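Local structure of exocyst complex component EXO70 (Saccharomyces cerevisiae, 2B1E) at residues Q411-G414 with F415-M419; L421-V424 with E425-E429; S520-I523 with S524-P528. The protein serves as a subunit of the exocyst complex, which tethers secretory vesicles to sites of exocytosis, and plays a role in assembly of that complex. All coordinates share one frame; numbering follows the deposited sequence.

Interaction 1 of 3, residues Q411-G414 with F415-M419; sequences QRIG and FFILM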
loop_
_atom_site.group_PDB
_atom_site.type_symbol
_atom_site.label_atom_id
_atom_site.label_comp_id
_atom_site.label_asym_id
_atom_site.label_seq_id
_atom_site.Cartn_x
_atom_site.Cartn_y
_atom_site.Cartn_z
ATOM N N GLN A 411 -31.376 -25.366 1.452
ATOM C CA GLN A 411 -31.950 -24.689 0.296
ATOM C C GLN A 411 -31.986 -23.178 0.502
ATOM O O GLN A 411 -31.516 -22.426 -0.349
ATOM C CB GLN A 411 -33.362 -25.218 -0.001
ATOM C CG GLN A 411 -34.017 -24.535 -1.211
ATOM C CD GLN A 411 -35.293 -25.232 -1.646
ATOM O OE1 GLN A 411 -36.204 -25.445 -0.844
ATOM N NE2 GLN A 411 -35.364 -25.591 -2.918
ATOM N N ARG A 412 -32.529 -22.742 1.640
ATOM C CA ARG A 412 -32.621 -21.314 1.953
ATOM C C ARG A 412 -31.261 -20.662 2.194
ATOM O O ARG A 412 -31.013 -19.547 1.725
ATOM C CB ARG A 412 -33.508 -21.082 3.186
ATOM C CG ARG A 412 -33.565 -19.610 3.582
ATOM C CD ARG A 412 -34.411 -19.303 4.813
ATOM N NE ARG A 412 -34.363 -17.863 5.080
ATOM C CZ ARG A 412 -34.990 -17.248 6.078
ATOM N NH1 ARG A 412 -35.734 -17.938 6.936
ATOM N NH2 ARG A 412 -34.872 -15.936 6.217
ATOM N N ILE A 413 -30.394 -21.338 2.949
ATOM C CA ILE A 413 -29.069 -20.806 3.220
ATOM C C ILE A 413 -28.305 -20.715 1.898
ATOM O O ILE A 413 -27.609 -19.726 1.636
ATOM C CB ILE A 413 -28.305 -21.697 4.231
ATOM C CG1 ILE A 413 -28.969 -21.593 5.609
ATOM C CG2 ILE A 413 -26.833 -21.279 4.288
ATOM C CD1 ILE A 413 -28.548 -22.699 6.615
ATOM N N GLY A 414 -28.456 -21.730 1.053
ATOM C CA GLY A 414 -27.781 -21.698 -0.236
ATOM C C GLY A 414 -28.210 -20.486 -1.051
ATOM O O GLY A 414 -27.386 -19.794 -1.655
ATOM N N PHE A 415 -29.513 -20.229 -1.060
ATOM C CA PHE A 415 -30.082 -19.097 -1.793
ATOM C C PHE A 415 -29.553 -17.780 -1.217
ATOM O O PHE A 415 -29.108 -16.892 -1.953
ATOM C CB PHE A 415 -31.611 -19.146 -1.690
ATOM C CG PHE A 415 -32.304 -17.972 -2.335
ATOM C CD1 PHE A 415 -32.379 -17.867 -3.723
ATOM C CD2 PHE A 415 -32.870 -16.967 -1.554
ATOM C CE1 PHE A 415 -33.011 -16.772 -4.330
ATOM C CE2 PHE A 415 -33.509 -15.865 -2.150
ATOM C CZ PHE A 415 -33.577 -15.769 -3.543
ATOM N N PHE A 416 -29.616 -17.651 0.104
ATOM C CA PHE A 416 -29.135 -16.454 0.791
ATOM C C PHE A 416 -27.679 -16.138 0.417
ATOM O O PHE A 416 -27.365 -15.008 0.028
ATOM C CB PHE A 416 -29.303 -16.649 2.308
ATOM C CG PHE A 416 -28.702 -15.558 3.158
ATOM C CD1 PHE A 416 -29.037 -14.214 2.955
ATOM C CD2 PHE A 416 -27.829 -15.882 4.189
ATOM C CE1 PHE A 416 -28.509 -13.213 3.772
ATOM C CE2 PHE A 416 -27.289 -14.890 5.022
ATOM C CZ PHE A 416 -27.629 -13.552 4.815
ATOM N N ILE A 417 -26.791 -17.126 0.495
ATOM C CA ILE A 417 -25.389 -16.878 0.161
ATOM C C ILE A 417 -25.232 -16.480 -1.314
ATOM O O ILE A 417 -24.475 -15.560 -1.645
ATOM C CB ILE A 417 -24.500 -18.119 0.450
ATOM C CG1 ILE A 417 -24.645 -18.544 1.917
ATOM C CG2 ILE A 417 -23.029 -17.787 0.160
ATOM C CD1 ILE A 417 -24.347 -17.416 2.932
ATOM N N LEU A 418 -25.948 -17.161 -2.201
ATOM C CA LEU A 418 -25.850 -16.836 -3.619
ATOM C C LEU A 418 -26.366 -15.431 -3.924
ATOM O O LEU A 418 -25.814 -14.744 -4.784
ATOM C CB LEU A 418 -26.586 -17.878 -4.461
ATOM C CG LEU A 418 -25.863 -19.227 -4.560
ATOM C CD1 LEU A 418 -26.814 -20.258 -5.100
ATOM C CD2 LEU A 418 -24.636 -19.122 -5.440
ATOM N N MET A 419 -27.401 -14.975 -3.222
ATOM C CA MET A 419 -27.899 -13.632 -3.501
ATOM C C MET A 419 -26.820 -12.613 -3.158
ATOM O O MET A 419 -26.682 -11.586 -3.830
ATOM C CB MET A 419 -29.187 -13.322 -2.719
ATOM C CG MET A 419 -30.458 -13.965 -3.299
ATOM S SD MET A 419 -30.859 -13.477 -5.018
ATOM C CE MET A 419 -31.432 -11.807 -4.744
#

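Interaction 2 of 3, residues L421-V424 with E425-E429; sequences LTLV and EQIVE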
loop_
_atom_site.group_PDB
_atom_site.type_symbol
_atom_site.label_atom_id
_atom_site.label_comp_id
_atom_site.label_asym_id
_atom_site.label_seq_id
_atom_site.Cartn_x
_atom_site.Cartn_y
_atom_site.Cartn_z
ATOM N N LEU A 421 -23.441 -13.351 -3.044
ATOM C CA LEU A 421 -22.340 -13.544 -3.980
ATOM C C LEU A 421 -22.656 -12.913 -5.335
ATOM O O LEU A 421 -21.747 -12.611 -6.102
ATOM C CB LEU A 421 -22.034 -15.031 -4.161
ATOM C CG LEU A 421 -21.323 -15.731 -2.998
ATOM C CD1 LEU A 421 -21.252 -17.235 -3.290
ATOM C CD2 LEU A 421 -19.921 -15.148 -2.806
ATOM N N THR A 422 -23.940 -12.724 -5.630
ATOM C CA THR A 422 -24.342 -12.108 -6.891
ATOM C C THR A 422 -23.837 -10.668 -6.926
ATOM O O THR A 422 -23.289 -10.220 -7.938
ATOM C CB THR A 422 -25.875 -12.125 -7.068
ATOM O OG1 THR A 422 -26.287 -13.438 -7.454
ATOM C CG2 THR A 422 -26.307 -11.128 -8.142
ATOM N N LEU A 423 -24.017 -9.945 -5.821
ATOM C CA LEU A 423 -23.531 -8.572 -5.753
ATOM C C LEU A 423 -22.005 -8.624 -5.754
ATOM O O LEU A 423 -21.350 -7.797 -6.392
ATOM C CB LEU A 423 -24.026 -7.858 -4.491
ATOM C CG LEU A 423 -23.401 -6.468 -4.297
ATOM C CD1 LEU A 423 -23.738 -5.587 -5.492
ATOM C CD2 LEU A 423 -23.904 -5.835 -3.018
ATOM N N VAL A 424 -21.434 -9.606 -5.056
ATOM C CA VAL A 424 -19.978 -9.744 -5.012
ATOM C C VAL A 424 -19.379 -9.829 -6.417
ATOM O O VAL A 424 -18.392 -9.156 -6.728
ATOM C CB VAL A 424 -19.547 -11.004 -4.233
ATOM C CG1 VAL A 424 -18.058 -11.282 -4.460
ATOM C CG2 VAL A 424 -19.820 -10.816 -2.760
ATOM N N GLU A 425 -19.977 -10.659 -7.263
ATOM C CA GLU A 425 -19.491 -10.826 -8.626
ATOM C C GLU A 425 -19.712 -9.587 -9.500
ATOM O O GLU A 425 -18.909 -9.292 -10.391
ATOM C CB GLU A 425 -20.151 -12.049 -9.262
ATOM C CG GLU A 425 -19.774 -12.276 -10.707
ATOM C CD GLU A 425 -19.846 -13.734 -11.092
ATOM O OE1 GLU A 425 -20.859 -14.389 -10.769
ATOM O OE2 GLU A 425 -18.883 -14.222 -11.722
ATOM N N GLN A 426 -20.794 -8.864 -9.237
ATOM C CA GLN A 426 -21.105 -7.658 -9.992
ATOM C C GLN A 426 -20.078 -6.564 -9.711
ATOM O O GLN A 426 -19.620 -5.873 -10.628
ATOM C CB GLN A 426 -22.507 -7.157 -9.627
ATOM C CG GLN A 426 -23.607 -8.155 -9.945
ATOM C CD GLN A 426 -24.981 -7.647 -9.575
ATOM O OE1 GLN A 426 -25.176 -7.066 -8.508
ATOM N NE2 GLN A 426 -25.953 -7.877 -10.452
ATOM N N ILE A 427 -19.713 -6.414 -8.443
ATOM C CA ILE A 427 -18.746 -5.398 -8.046
ATOM C C ILE A 427 -17.327 -5.752 -8.480
ATOM O O ILE A 427 -16.482 -4.867 -8.646
ATOM C CB ILE A 427 -18.810 -5.155 -6.524
ATOM C CG1 ILE A 427 -20.101 -4.397 -6.203
ATOM C CG2 ILE A 427 -17.582 -4.375 -6.046
ATOM C CD1 ILE A 427 -20.337 -4.162 -4.738
ATOM N N VAL A 428 -17.066 -7.042 -8.670
ATOM C CA VAL A 428 -15.754 -7.482 -9.124
ATOM C C VAL A 428 -15.648 -7.171 -10.618
ATOM O O VAL A 428 -14.648 -6.634 -11.084
ATOM C CB VAL A 428 -15.558 -9.003 -8.916
ATOM C CG1 VAL A 428 -14.387 -9.498 -9.753
ATOM C CG2 VAL A 428 -15.300 -9.300 -7.442
ATOM N N GLU A 429 -16.705 -7.504 -11.348
ATOM C CA GLU A 429 -16.789 -7.302 -12.789
ATOM C C GLU A 429 -16.707 -5.844 -13.237
ATOM O O GLU A 429 -16.359 -5.560 -14.387
ATOM C CB GLU A 429 -18.097 -7.910 -13.300
ATOM C CG GLU A 429 -18.346 -7.766 -14.791
ATOM C CD GLU A 429 -19.715 -8.295 -15.197
ATOM O OE1 GLU A 429 -20.020 -9.467 -14.880
ATOM O OE2 GLU A 429 -20.486 -7.540 -15.832
HETATM O O HOH W 1 -23.667 -14.062 -9.679
#

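Interaction 3 of 3, residues S520-I523 with S524-P528; sequences SEII and SLVMP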
loop_
_atom_site.group_PDB
_atom_site.type_symbol
_atom_site.label_atom_id
_atom_site.label_comp_id
_atom_site.label_asym_id
_atom_site.label_seq_id
_atom_site.Cartn_x
_atom_site.Cartn_y
_atom_site.Cartn_z
ATOM N N SER A 520 -30.871 -26.598 -14.946
ATOM C CA SER A 520 -30.218 -27.784 -15.499
ATOM C C SER A 520 -29.987 -28.876 -14.462
ATOM O O SER A 520 -30.291 -30.039 -14.703
ATOM C CB SER A 520 -28.873 -27.419 -16.129
ATOM O OG SER A 520 -29.046 -26.700 -17.339
ATOM N N GLU A 521 -29.453 -28.496 -13.308
ATOM C CA GLU A 521 -29.149 -29.460 -12.260
ATOM C C GLU A 521 -30.376 -30.132 -11.643
ATOM O O GLU A 521 -30.333 -31.317 -11.325
ATOM C CB GLU A 521 -28.306 -28.799 -11.170
ATOM C CG GLU A 521 -26.928 -28.334 -11.630
ATOM C CD GLU A 521 -26.045 -29.473 -12.149
ATOM O OE1 GLU A 521 -26.114 -30.596 -11.598
ATOM O OE2 GLU A 521 -25.262 -29.242 -13.098
ATOM N N ILE A 522 -31.463 -29.395 -11.458
ATOM C CA ILE A 522 -32.650 -30.014 -10.884
ATOM C C ILE A 522 -33.266 -30.992 -11.880
ATOM O O ILE A 522 -33.579 -32.125 -11.529
ATOM C CB ILE A 522 -33.701 -28.962 -10.475
ATOM C CG1 ILE A 522 -33.136 -28.092 -9.350
ATOM C CG2 ILE A 522 -34.989 -29.647 -10.038
ATOM C CD1 ILE A 522 -34.125 -27.093 -8.781
ATOM N N ILE A 523 -33.434 -30.559 -13.126
ATOM C CA ILE A 523 -34.008 -31.435 -14.140
ATOM C C ILE A 523 -33.104 -32.657 -14.385
ATOM O O ILE A 523 -33.598 -33.779 -14.481
ATOM C CB ILE A 523 -34.254 -30.657 -15.468
ATOM C CG1 ILE A 523 -35.367 -29.621 -15.248
ATOM C CG2 ILE A 523 -34.629 -31.627 -16.600
ATOM C CD1 ILE A 523 -35.659 -28.730 -16.456
ATOM N N SER A 524 -31.790 -32.444 -14.459
ATOM C CA SER A 524 -30.844 -33.543 -14.676
ATOM C C SER A 524 -30.917 -34.610 -13.589
ATOM O O SER A 524 -30.654 -35.789 -13.834
ATOM C CB SER A 524 -29.399 -33.020 -14.725
ATOM O OG SER A 524 -29.057 -32.566 -16.020
ATOM N N LEU A 525 -31.265 -34.186 -12.382
ATOM C CA LEU A 525 -31.339 -35.089 -11.249
ATOM C C LEU A 525 -32.676 -35.822 -11.153
ATOM O O LEU A 525 -32.726 -37.036 -10.967
ATOM C CB LEU A 525 -31.085 -34.281 -9.976
ATOM C CG LEU A 525 -30.838 -34.945 -8.628
ATOM C CD1 LEU A 525 -29.674 -35.924 -8.716
ATOM C CD2 LEU A 525 -30.531 -33.844 -7.619
ATOM N N VAL A 526 -33.760 -35.077 -11.298
ATOM C CA VAL A 526 -35.091 -35.642 -11.185
ATOM C C VAL A 526 -35.658 -36.407 -12.388
ATOM O O VAL A 526 -36.166 -37.521 -12.231
ATOM C CB VAL A 526 -36.100 -34.535 -10.822
ATOM C CG1 VAL A 526 -37.508 -35.085 -10.825
ATOM C CG2 VAL A 526 -35.760 -33.960 -9.463
ATOM N N MET A 527 -35.575 -35.828 -13.586
ATOM C CA MET A 527 -36.194 -36.483 -14.732
ATOM C C MET A 527 -35.658 -37.838 -15.190
ATOM O O MET A 527 -36.444 -38.744 -15.450
ATOM C CB MET A 527 -36.285 -35.511 -15.911
ATOM C CG MET A 527 -37.277 -34.351 -15.671
ATOM S SD MET A 527 -38.893 -34.827 -14.973
ATOM C CE MET A 527 -39.353 -36.236 -16.061
ATOM N N PRO A 528 -34.331 -38.003 -15.303
ATOM C CA PRO A 528 -33.888 -39.331 -15.743
ATOM C C PRO A 528 -34.400 -40.426 -14.802
ATOM O O PRO A 528 -34.870 -41.468 -15.255
ATOM C CB PRO A 528 -32.363 -39.207 -15.730
ATOM C CG PRO A 528 -32.152 -37.761 -16.126
ATOM C CD PRO A 528 -33.207 -37.047 -15.282
HETATM O O HOH W 2 -30.858 -30.841 -17.253
#

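Interaction 1 of 3, residues Q411-G414 with F415-M419
Residues 411-414 and 415-419 are consecutive turns of one alpha helix, with Phe416 N donating to Arg412 O at 2.9 Å and Ile417 N to Ile413 O at 3.0 Å. The second bond is nearly straight, with an N-H...O angle of 171°. Phe415 N and Leu418 N complete the i to i+4 pattern with the carbonyls of Gln411 and Gly414. The helix, 410-429, belongs to the rod of helical bundles that forms Exo70.

Ile413 and Ile417 share one flank, where Ile413 CG2 meets Ile417 CG1 at 4.2 Å. Ile413 also packs on helix 364-391, while Ile417 reaches Tyr452 of helix 440-473. CG of Phe415 is anti to its backbone N (chi1 176°), and the ring is directed away from residues 411-414. Met419 CG lies over one face of this ring, 3.6 Å above the plane and nearer the rim than the middle. Tyr507 meets the ring with planes inclined at about 45°. The polar ends of the first turn bind elsewhere: Gln411 NE2 to Thr504 OG1 and Arg412 NE to Asn307 OD1. Gly414 brings no side chain, and its carbonyl O lies 3.3 Å from Leu418 CG.

Interaction 2 of 3, residues L421-V424 with E425-E429
The amide of Gln426 lies beneath the Thr422 methyl, with Thr422 CG2 almost straight above the plane at 4.0 Å from Gln426 CD. The amide oxygen turns to the next residue of the first turn: Gln426 OE1 is 3.7 Å from Leu423 CD1. The two side chains cross there at about a right angle. Gln426 reaches back this way because its CG is anti to the carbonyl carbon (chi1 -61°) and its chain is extended beyond that atom.

The other flat group is the carboxylate of Glu425. Its OE1 accepts a hydrogen bond from a water at 3.0 Å. The same OE1 forms a salt bridge with Lys449 of helix 440-473, so two partners grip it. The water also accepts a weak bond from Thr422 OG1, at 3.5 Å. That hydroxyl has a stronger partner in Leu418 O, one turn back.

All of this sits on the last turns of helix 410-429, in the stacked helical bundles of the Exo70 rod. Glu425 N binds Leu421 O at 2.9 Å, and Ile427 N binds Leu423 O at 3.0 Å. Val428 N donates to Val424 O at a more bent angle, 136°. The bond from Gln426 N to Thr422 O is doubtful, because the position of that oxygen is uncertain.

Apolar side chains meet one turn apart on another flank. Leu423 CD1 touches Ile427 CD1 at 3.8 Å. Around them, Val424 and Ile427 pack on Met317 of helix 311-323, Val424 also on Ile376 of helix 364-391, and Leu421 and Val428 on Tyr452 and His442 of helix 440-473, respectively.

Interaction 3 of 3, residues S520-I523 with S524-P528
Ser524 N donates to Ser520 O at 2.8 Å, one turn back along helix 512-537, part of the helical bundles of the Exo70 rod. A water also donates to Ser520 O at 2.7 Å and lies 2.8 Å from Ser524 OG. Leu525 N has a more bent bond to Glu521 O at 3.2 Å, with the donor above the carbonyl plane, and a weak one to Ile522 O. The main partner of Ile522 O is Val526 N at 3.0 Å, in a nearly straight bond of 169°. Val526 and Ile522 both pack on Trp460 of helix 440-473. Met527 N binds Ile523 O, while Met527 CG meets Ile523 CG2 at 3.9 Å. Bends at chi2 and chi3 (-46° and -48°) carry the end of Met527 away, and the residue packs on Leu555, Thr556 and Leu559 of helix 552-563. Pro528 follows, with CD 3.4 Å from Ile523 O. Its nitrogen has no hydrogen to give, so the helix is kinked there. This part of the helix is amphipathic: on its exposed side a water joins Ser520 O to Ser524 OG, while apolar side chains tie it to two neighbours and the proline breaks the hydrogen-bond pattern.

Overall arrangement
The three contacts come in series along the chain, all within the C-terminal part of Exo70. Interactions 1 and 2 share helix 410-429, the first near its start and the second at its end, with centres about 15 Å apart. Interaction 3 lies on helix 512-537. Its centre is about 20 Å from that of interaction 1 and about 28 Å from that of interaction 2, and it touches neither. Helix 440-473 links them, because it packs against side chains of all three. Interaction 2 is nearest the centre of the chain and interaction 3 farthest, so the contacts mark successive levels of an elongated, all-helical rod.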